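Long-range contact in pseudouridine synthase (Pyrococcus abyssi, PDB 2AUS), which probably isomerises uridine to pseudouridine in RNA as a Cbf5-type enzyme of the TruB family: residues 44-55 with 85-96. Numbering follows the deposited sequence.
Sequences IQYGVINLDKPP and VSGVLPVALERA
Lys53 NZ is gripped by four carbonyl oxygens, which share its three N-H groups: Val85 O across the contact at 2.9 Å, and those of Pro54, Pro57 and Pro83. Three near-trans torsions stretch the lysine along the opposite chain, and a turn at chi4 (-56°) swings the ammonium in line with the Val85 carbonyl. Backbone bonds hold the same end, Lys53 N donating to Gly87 O at 2.8 Å and Gly87 N to Lys53 O. From there strands 47-53 and 88-93 run antiparallel, their axes 159° apart, in a mixed sheet of the pseudouridine synthase fold, joining its DKCLD and TruB family regions. On one face, Ile49 CD1 meets Leu93 CD2 at 3.8 Å, the two side chains crossing at about a right angle, while helices 59-69 and 217-228 pack against Leu51. Asn50, Val88 and Pro90 turn instead to Phe208; Asn50 ND2 is hydrogen-bonded to Thr213 OG1 and Lys209 O, but its buried OD1, 3.4 Å from Val88 CG1, has no polar partner. Asp52 OD2 forms a salt bridge with Arg201. At the far end Arg95 CB lies over the Tyr46 ring, 3.9 Å from its centroid, Arg95 NE reaches Tyr46 OH in a weak, bent bond (125°), and Arg95 NH2 donates a hydrogen bond to Phe324 O. Apolar packing thus lines the Ile49/Leu51 face, polar groups tie each end to the surrounding chain, and the carbonyl cluster probably stabilises the buried ammonium's charge.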
loop_
_atom_site.group_PDB
_atom_site.type_symbol
_atom_site.label_atom_id
_atom_site.label_comp_id
_atom_site.label_asym_id
_atom_site.label_seq_id
_atom_site.Cartn_x
_atom_site.Cartn_y
_atom_site.Cartn_z
ATOM N N ILE A 44 -22.280 0.614 19.598
ATOM C CA ILE A 44 -21.642 0.288 18.332
ATOM C C ILE A 44 -22.695 -0.016 17.266
ATOM O O ILE A 44 -22.556 0.390 16.116
ATOM C CB ILE A 44 -20.680 -0.914 18.507
ATOM C CG1 ILE A 44 -19.489 -0.479 19.369
ATOM C CG2 ILE A 44 -20.217 -1.431 17.151
ATOM C CD1 ILE A 44 -18.445 -1.561 19.582
ATOM N N GLN A 45 -23.757 -0.709 17.665
ATOM C CA GLN A 45 -24.844 -1.055 16.753
ATOM C C GLN A 45 -25.489 0.193 16.169
ATOM O O GLN A 45 -26.008 0.167 15.050
ATOM C CB GLN A 45 -25.919 -1.857 17.489
ATOM C CG GLN A 45 -25.610 -3.324 17.685
ATOM C CD GLN A 45 -25.895 -4.143 16.440
ATOM O OE1 GLN A 45 -27.023 -4.158 15.937
ATOM N NE2 GLN A 45 -24.874 -4.833 15.937
ATOM N N TYR A 46 -25.466 1.278 16.937
ATOM C CA TYR A 46 -26.061 2.536 16.513
ATOM C C TYR A 46 -25.034 3.653 16.547
ATOM O O TYR A 46 -25.350 4.783 16.911
ATOM C CB TYR A 46 -27.244 2.885 17.430
ATOM C CG TYR A 46 -28.360 1.872 17.345
ATOM C CD1 TYR A 46 -29.345 1.973 16.368
ATOM C CD2 TYR A 46 -28.369 0.752 18.174
ATOM C CE1 TYR A 46 -30.306 0.985 16.214
ATOM C CE2 TYR A 46 -29.321 -0.243 18.027
ATOM C CZ TYR A 46 -30.283 -0.122 17.041
ATOM O OH TYR A 46 -31.192 -1.132 16.849
ATOM N N GLY A 47 -23.801 3.337 16.160
ATOM C CA GLY A 47 -22.757 4.342 16.184
ATOM C C GLY A 47 -22.262 4.792 14.821
ATOM O O GLY A 47 -22.510 4.142 13.805
ATOM N N VAL A 48 -21.563 5.925 14.815
ATOM C CA VAL A 48 -20.976 6.496 13.604
ATOM C C VAL A 48 -19.545 6.868 13.958
ATOM O O VAL A 48 -19.296 7.442 15.020
ATOM C CB VAL A 48 -21.708 7.776 13.146
ATOM C CG1 VAL A 48 -23.058 7.426 12.556
ATOM C CG2 VAL A 48 -21.892 8.718 14.334
ATOM N N ILE A 49 -18.607 6.536 13.081
ATOM C CA ILE A 49 -17.204 6.839 13.326
ATOM C C ILE A 49 -16.770 8.067 12.551
ATOM O O ILE A 49 -17.065 8.195 11.362
ATOM C CB ILE A 49 -16.290 5.669 12.887
ATOM C CG1 ILE A 49 -16.679 4.395 13.635
ATOM C CG2 ILE A 49 -14.823 6.013 13.154
ATOM C CD1 ILE A 49 -15.848 3.176 13.236
ATOM N N ASN A 50 -16.091 8.988 13.224
ATOM C CA ASN A 50 -15.574 10.175 12.547
ATOM C C ASN A 50 -14.148 9.767 12.183
ATOM O O ASN A 50 -13.189 10.047 12.903
ATOM C CB ASN A 50 -15.589 11.375 13.485
ATOM C CG ASN A 50 -15.076 12.638 12.823
ATOM O OD1 ASN A 50 -15.076 12.760 11.595
ATOM N ND2 ASN A 50 -14.642 13.590 13.635
ATOM N N LEU A 51 -14.028 9.071 11.059
ATOM C CA LEU A 51 -12.741 8.561 10.620
ATOM C C LEU A 51 -11.906 9.497 9.758
ATOM O O LEU A 51 -12.434 10.221 8.913
ATOM C CB LEU A 51 -12.955 7.257 9.858
ATOM C CG LEU A 51 -11.667 6.474 9.605
ATOM C CD1 LEU A 51 -11.383 5.563 10.812
ATOM C CD2 LEU A 51 -11.802 5.657 8.338
ATOM N N ASP A 52 -10.596 9.477 9.984
ATOM C CA ASP A 52 -9.666 10.279 9.189
ATOM C C ASP A 52 -9.200 9.294 8.133
ATOM O O ASP A 52 -8.329 8.462 8.394
ATOM C CB ASP A 52 -8.455 10.731 10.018
ATOM C CG ASP A 52 -7.557 11.725 9.267
ATOM O OD1 ASP A 52 -7.628 11.794 8.020
ATOM O OD2 ASP A 52 -6.773 12.440 9.927
ATOM N N LYS A 53 -9.807 9.365 6.955
ATOM C CA LYS A 53 -9.455 8.457 5.875
ATOM C C LYS A 53 -8.007 8.655 5.435
ATOM O O LYS A 53 -7.549 9.783 5.261
ATOM C CB LYS A 53 -10.379 8.680 4.675
ATOM C CG LYS A 53 -9.983 7.891 3.432
ATOM C CD LYS A 53 -10.755 8.348 2.208
ATOM C CE LYS A 53 -10.298 7.602 0.960
ATOM N NZ LYS A 53 -8.823 7.756 0.742
ATOM N N PRO A 54 -7.257 7.561 5.272
ATOM C CA PRO A 54 -5.869 7.726 4.838
ATOM C C PRO A 54 -5.853 7.786 3.311
ATOM O O PRO A 54 -6.717 7.202 2.654
ATOM C CB PRO A 54 -5.195 6.462 5.369
ATOM C CG PRO A 54 -6.271 5.435 5.168
ATOM C CD PRO A 54 -7.531 6.164 5.649
ATOM N N PRO A 55 -4.887 8.508 2.723
ATOM C CA PRO A 55 -4.839 8.575 1.259
ATOM C C PRO A 55 -4.423 7.208 0.718
ATOM O O PRO A 55 -3.679 6.474 1.375
ATOM C CB PRO A 55 -3.779 9.637 1.000
ATOM C CG PRO A 55 -2.819 9.412 2.129
ATOM C CD PRO A 55 -3.752 9.234 3.322
ATOM N N VAL A 85 -7.616 11.346 -1.710
ATOM C CA VAL A 85 -8.037 12.299 -0.687
ATOM C C VAL A 85 -8.085 11.723 0.729
ATOM O O VAL A 85 -8.494 10.585 0.938
ATOM C CB VAL A 85 -9.425 12.880 -1.031
ATOM C CG1 VAL A 85 -9.806 13.976 -0.023
ATOM C CG2 VAL A 85 -9.412 13.428 -2.453
ATOM N N SER A 86 -7.663 12.519 1.703
ATOM C CA SER A 86 -7.683 12.074 3.092
ATOM C C SER A 86 -8.638 12.957 3.896
ATOM O O SER A 86 -9.214 13.908 3.365
ATOM C CB SER A 86 -6.277 12.156 3.694
ATOM O OG SER A 86 -5.898 13.500 3.905
ATOM N N GLY A 87 -8.805 12.638 5.177
ATOM C CA GLY A 87 -9.668 13.447 6.017
ATOM C C GLY A 87 -10.983 12.844 6.485
ATOM O O GLY A 87 -11.252 11.649 6.337
ATOM N N VAL A 88 -11.814 13.721 7.036
ATOM C CA VAL A 88 -13.112 13.372 7.587
ATOM C C VAL A 88 -13.967 12.466 6.719
ATOM O O VAL A 88 -14.463 12.860 5.661
ATOM C CB VAL A 88 -13.897 14.647 7.929
ATOM C CG1 VAL A 88 -15.260 14.294 8.518
ATOM C CG2 VAL A 88 -13.092 15.478 8.921
ATOM N N LEU A 89 -14.131 11.235 7.181
ATOM C CA LEU A 89 -14.947 10.257 6.479
ATOM C C LEU A 89 -15.904 9.621 7.481
ATOM O O LEU A 89 -15.545 8.672 8.186
ATOM C CB LEU A 89 -14.075 9.164 5.845
ATOM C CG LEU A 89 -14.897 8.138 5.067
ATOM C CD1 LEU A 89 -15.455 8.791 3.807
ATOM C CD2 LEU A 89 -14.040 6.943 4.713
ATOM N N PRO A 90 -17.134 10.147 7.572
ATOM C CA PRO A 90 -18.093 9.570 8.517
ATOM C C PRO A 90 -18.482 8.166 8.070
ATOM O O PRO A 90 -18.879 7.955 6.922
ATOM C CB PRO A 90 -19.274 10.535 8.450
ATOM C CG PRO A 90 -18.633 11.832 8.093
ATOM C CD PRO A 90 -17.643 11.410 7.021
ATOM N N VAL A 91 -18.355 7.205 8.973
ATOM C CA VAL A 91 -18.713 5.831 8.654
ATOM C C VAL A 91 -19.751 5.360 9.670
ATOM O O VAL A 91 -19.443 5.205 10.857
ATOM C CB VAL A 91 -17.476 4.894 8.704
ATOM C CG1 VAL A 91 -17.870 3.481 8.303
ATOM C CG2 VAL A 91 -16.395 5.409 7.766
ATOM N N ALA A 92 -20.982 5.160 9.206
ATOM C CA ALA A 92 -22.061 4.702 10.076
ATOM C C ALA A 92 -21.959 3.182 10.203
ATOM O O ALA A 92 -21.644 2.492 9.229
ATOM C CB ALA A 92 -23.418 5.112 9.496
ATOM N N LEU A 93 -22.234 2.667 11.397
ATOM C CA LEU A 93 -22.115 1.235 11.655
ATOM C C LEU A 93 -23.417 0.464 11.875
ATOM O O LEU A 93 -24.392 0.983 12.428
ATOM C CB LEU A 93 -21.234 1.006 12.889
ATOM C CG LEU A 93 -19.995 1.890 13.043
ATOM C CD1 LEU A 93 -19.367 1.626 14.400
ATOM C CD2 LEU A 93 -18.997 1.605 11.916
ATOM N N GLU A 94 -23.396 -0.794 11.448
ATOM C CA GLU A 94 -24.510 -1.712 11.617
ATOM C C GLU A 94 -25.894 -1.101 11.400
ATOM O O GLU A 94 -26.229 -0.664 10.301
ATOM C CB GLU A 94 -24.421 -2.327 13.021
ATOM C CG GLU A 94 -23.060 -2.949 13.332
ATOM C CD GLU A 94 -22.903 -4.364 12.772
ATOM O OE1 GLU A 94 -23.316 -4.611 11.619
ATOM O OE2 GLU A 94 -22.356 -5.234 13.485
ATOM N N ARG A 95 -26.687 -1.068 12.465
ATOM C CA ARG A 95 -28.049 -0.541 12.423
ATOM C C ARG A 95 -28.164 0.937 12.055
ATOM O O ARG A 95 -29.218 1.388 11.610
ATOM C CB ARG A 95 -28.720 -0.784 13.773
ATOM C CG ARG A 95 -28.946 -2.250 14.098
ATOM C CD ARG A 95 -30.280 -2.718 13.556
ATOM N NE ARG A 95 -31.357 -1.847 14.029
ATOM C CZ ARG A 95 -32.638 -1.998 13.709
ATOM N NH1 ARG A 95 -33.012 -2.995 12.911
ATOM N NH2 ARG A 95 -33.541 -1.146 14.174
ATOM N N ALA A 96 -27.084 1.689 12.242
ATOM C CA ALA A 96 -27.076 3.112 11.926
ATOM C C ALA A 96 -26.555 3.398 10.517
ATOM O O ALA A 96 -26.570 4.546 10.062
ATOM C CB ALA A 96 -26.224 3.854 12.938
#